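Local coordinates for hemolysin activator protein CdiB (Acinetobacter baumannii ACICU, PDB 6WIL) that probably secretes and activates a large toxin protein across the outer membrane, as a two-partner secretion transporter of the Omp85 superfamily in contact-dependent growth inhibition, at residues W417-R422 and L438-Q443. Residues are numbered along the deposited sequence; the frame is centred on the assembly and turned at random.
Sequences WSADLR and LNWRGQ. With C8E ((hydroxyethyloxy)tri(ethyloxy)octane), chain D.
W440 carries its CG anti to the backbone N (chi1 177°), which swings the indole along the sheet toward A419, and chi2 of 89° turns the ring plane nearly square to the plane through CA, CB and CG. Its six-membered edge thus meets A419, whose CB lies near the ring plane, 3.4 Å from CZ3 of W440. L421 adds its CB, 3.8 Å from CE3 of W440, and brings CD2 against CD2 of L438. The backbone of G442 passes over one indole face, with its N offset toward the rim. On the other side of the sheet, R441 also starts anti to its own N, then bends at chi3 (-59°) to run side by side with D420. The two form a salt bridge in which NE and, more weakly, NH1 of R441 both address OD1 of D420. That oxygen is modelled too close to the guanidinium for its distances to be trusted. Beyond this pair, OD1 of N439 rests 3.5 Å from CG of R422, whose guanidinium goes on to D27 of helix 8-27 and D377.

Between these faces, the antiparallel backbones pair A419 with G442 and L421 with W440; the bond from L421 N to W440 O measures 2.7 Å. This is a hairpin of the 16-stranded transmembrane barrel. The detergent's octyl chain follows the side of A419 and W440, with C4 3.7 Å from CB of A419 and C1 over one face of W417, while NE1 of W440 bonds to Q478. The chemistry divides the two faces: the bound detergent is consistent with the indole, alanine and leucine side facing lipid, whereas the charged and amide groups turn toward the barrel interior, where the N-terminal helix 8-27 supplies a countercharge to R422.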
loop_
_atom_site.group_PDB
_atom_site.type_symbol
_atom_site.label_atom_id
_atom_site.label_comp_id
_atom_site.label_asym_id
_atom_site.label_seq_id
_atom_site.Cartn_x
_atom_site.Cartn_y
_atom_site.Cartn_z
ATOM N N TRP A 417 -10.169 -14.840 -6.761
ATOM C CA TRP A 417 -9.288 -13.818 -7.304
ATOM C C TRP A 417 -9.783 -12.451 -6.861
ATOM O O TRP A 417 -10.961 -12.127 -7.031
ATOM C CB TRP A 417 -9.234 -13.893 -8.830
ATOM C CG TRP A 417 -8.451 -15.054 -9.334
ATOM C CD1 TRP A 417 -8.914 -16.312 -9.576
ATOM C CD2 TRP A 417 -7.056 -15.069 -9.655
ATOM N NE1 TRP A 417 -7.894 -17.112 -10.030
ATOM C CE2 TRP A 417 -6.743 -16.371 -10.090
ATOM C CE3 TRP A 417 -6.042 -14.106 -9.621
ATOM C CZ2 TRP A 417 -5.458 -16.738 -10.482
ATOM C CZ3 TRP A 417 -4.767 -14.471 -10.014
ATOM C CH2 TRP A 417 -4.486 -15.776 -10.438
ATOM N N SER A 418 -8.885 -11.659 -6.286
ATOM C CA SER A 418 -9.211 -10.317 -5.834
ATOM C C SER A 418 -8.218 -9.333 -6.428
ATOM O O SER A 418 -7.043 -9.653 -6.628
ATOM C CB SER A 418 -9.198 -10.218 -4.305
ATOM O OG SER A 418 -10.285 -10.935 -3.749
ATOM N N ALA A 419 -8.703 -8.130 -6.713
ATOM C CA ALA A 419 -7.867 -7.112 -7.323
ATOM C C ALA A 419 -8.276 -5.746 -6.800
ATOM O O ALA A 419 -9.416 -5.539 -6.375
ATOM C CB ALA A 419 -7.956 -7.157 -8.850
ATOM N N ASP A 420 -7.325 -4.817 -6.839
ATOM C CA ASP A 420 -7.515 -3.478 -6.311
ATOM C C ASP A 420 -6.735 -2.494 -7.160
ATOM O O ASP A 420 -5.651 -2.804 -7.658
ATOM C CB ASP A 420 -7.056 -3.379 -4.856
ATOM C CG ASP A 420 -8.076 -3.923 -3.898
ATOM O OD1 ASP A 420 -9.150 -3.303 -3.792
ATOM O OD2 ASP A 420 -7.816 -4.977 -3.277
ATOM N N LEU A 421 -7.294 -1.299 -7.313
ATOM C CA LEU A 421 -6.614 -0.247 -8.052
ATOM C C LEU A 421 -7.048 1.096 -7.493
ATOM O O LEU A 421 -8.242 1.326 -7.286
ATOM C CB LEU A 421 -6.925 -0.334 -9.547
ATOM C CG LEU A 421 -5.969 0.424 -10.465
ATOM C CD1 LEU A 421 -5.791 -0.339 -11.764
ATOM C CD2 LEU A 421 -6.481 1.829 -10.735
ATOM N N ARG A 422 -6.077 1.970 -7.243
ATOM C CA ARG A 422 -6.362 3.322 -6.788
ATOM C C ARG A 422 -5.493 4.302 -7.558
ATOM O O ARG A 422 -4.337 4.005 -7.875
ATOM C CB ARG A 422 -6.127 3.472 -5.279
ATOM C CG ARG A 422 -7.059 2.629 -4.422
ATOM C CD ARG A 422 -6.934 2.998 -2.957
ATOM N NE ARG A 422 -5.560 2.862 -2.482
ATOM C CZ ARG A 422 -5.141 3.255 -1.283
ATOM N NH1 ARG A 422 -5.989 3.814 -0.431
ATOM N NH2 ARG A 422 -3.869 3.091 -0.939
ATOM N N LEU A 438 -9.792 7.847 -7.859
ATOM C CA LEU A 438 -10.492 6.671 -8.360
ATOM C C LEU A 438 -10.115 5.460 -7.523
ATOM O O LEU A 438 -8.928 5.164 -7.353
ATOM C CB LEU A 438 -10.168 6.409 -9.838
ATOM C CG LEU A 438 -10.767 5.142 -10.462
ATOM C CD1 LEU A 438 -11.319 5.437 -11.849
ATOM C CD2 LEU A 438 -9.740 4.017 -10.535
ATOM N N ASN A 439 -11.128 4.763 -7.008
ATOM C CA ASN A 439 -10.958 3.510 -6.283
ATOM C C ASN A 439 -11.661 2.399 -7.049
ATOM O O ASN A 439 -12.841 2.528 -7.390
ATOM C CB ASN A 439 -11.530 3.603 -4.866
ATOM C CG ASN A 439 -10.861 4.675 -4.039
ATOM O OD1 ASN A 439 -9.657 4.898 -4.150
ATOM N ND2 ASN A 439 -11.643 5.351 -3.203
ATOM N N TRP A 440 -10.941 1.310 -7.309
ATOM C CA TRP A 440 -11.491 0.170 -8.028
ATOM C C TRP A 440 -11.148 -1.117 -7.296
ATOM O O TRP A 440 -9.989 -1.340 -6.933
ATOM C CB TRP A 440 -10.961 0.107 -9.461
ATOM C CG TRP A 440 -11.451 -1.093 -10.210
ATOM C CD1 TRP A 440 -12.594 -1.185 -10.953
ATOM C CD2 TRP A 440 -10.818 -2.375 -10.289
ATOM N NE1 TRP A 440 -12.707 -2.444 -11.492
ATOM C CE2 TRP A 440 -11.629 -3.193 -11.101
ATOM C CE3 TRP A 440 -9.642 -2.911 -9.755
ATOM C CZ2 TRP A 440 -11.304 -4.517 -11.388
ATOM C CZ3 TRP A 440 -9.322 -4.224 -10.044
ATOM C CH2 TRP A 440 -10.147 -5.012 -10.852
ATOM N N ARG A 441 -12.153 -1.963 -7.098
ATOM C CA ARG A 441 -11.976 -3.273 -6.491
ATOM C C ARG A 441 -12.770 -4.293 -7.293
ATOM O O ARG A 441 -13.894 -4.015 -7.716
ATOM C CB ARG A 441 -12.427 -3.270 -5.025
ATOM C CG ARG A 441 -12.459 -4.639 -4.379
ATOM C CD ARG A 441 -12.269 -4.540 -2.878
ATOM N NE ARG A 441 -10.996 -3.912 -2.535
ATOM C CZ ARG A 441 -10.538 -3.782 -1.294
ATOM N NH1 ARG A 441 -9.368 -3.199 -1.069
ATOM N NH2 ARG A 441 -11.251 -4.242 -0.280
ATOM N N GLY A 442 -12.183 -5.461 -7.505
ATOM C CA GLY A 442 -12.810 -6.481 -8.324
ATOM C C GLY A 442 -12.581 -7.863 -7.755
ATOM O O GLY A 442 -11.561 -8.141 -7.121
ATOM N N GLN A 443 -13.550 -8.741 -8.004
ATOM C CA GLN A 443 -13.510 -10.115 -7.529
ATOM C C GLN A 443 -14.019 -11.043 -8.621
ATOM O O GLN A 443 -15.038 -10.762 -9.260
ATOM C CB GLN A 443 -14.350 -10.278 -6.257
ATOM C CG GLN A 443 -14.657 -11.707 -5.884
ATOM C CD GLN A 443 -15.429 -11.805 -4.589
ATOM O OE1 GLN A 443 -15.100 -11.137 -3.608
ATOM N NE2 GLN A 443 -16.467 -12.632 -4.578
HETATM C C1 C8E D . -6.473 -12.369 -13.005
HETATM C C2 C8E D . -7.720 -11.975 -12.215
HETATM C C3 C8E D . -7.430 -10.742 -11.360
HETATM C C4 C8E D . -8.699 -10.326 -10.620
HETATM C C5 C8E D . -9.712 -9.766 -11.615
HETATM C C6 C8E D . -11.042 -9.551 -10.900
HETATM C C7 C8E D . -11.776 -8.378 -11.542
HETATM C C8 C8E D . -12.738 -8.894 -12.609
HETATM O O9 C8E D . -14.038 -8.518 -12.253
HETATM C C10 C8E D . -15.035 -8.949 -13.135
HETATM C C11 C8E D . -16.405 -8.719 -12.501
HETATM O O12 C8E D . -17.260 -8.118 -13.434
HETATM C C13 C8E D . -18.604 -8.088 -13.043
HETATM C C14 C8E D . -19.448 -7.446 -14.144
HETATM O O15 C8E D . -18.658 -6.587 -14.920
HETATM C C16 C8E D . -19.380 -5.858 -15.872
HETATM C C17 C8E D . -18.589 -4.619 -16.300
HETATM O O18 C8E D . -17.431 -4.997 -16.993
HETATM C C19 C8E D . -16.819 -3.950 -17.693
HETATM C C20 C8E D . -15.382 -3.761 -17.203
HETATM O O21 C8E D . -14.670 -4.961 -17.332
#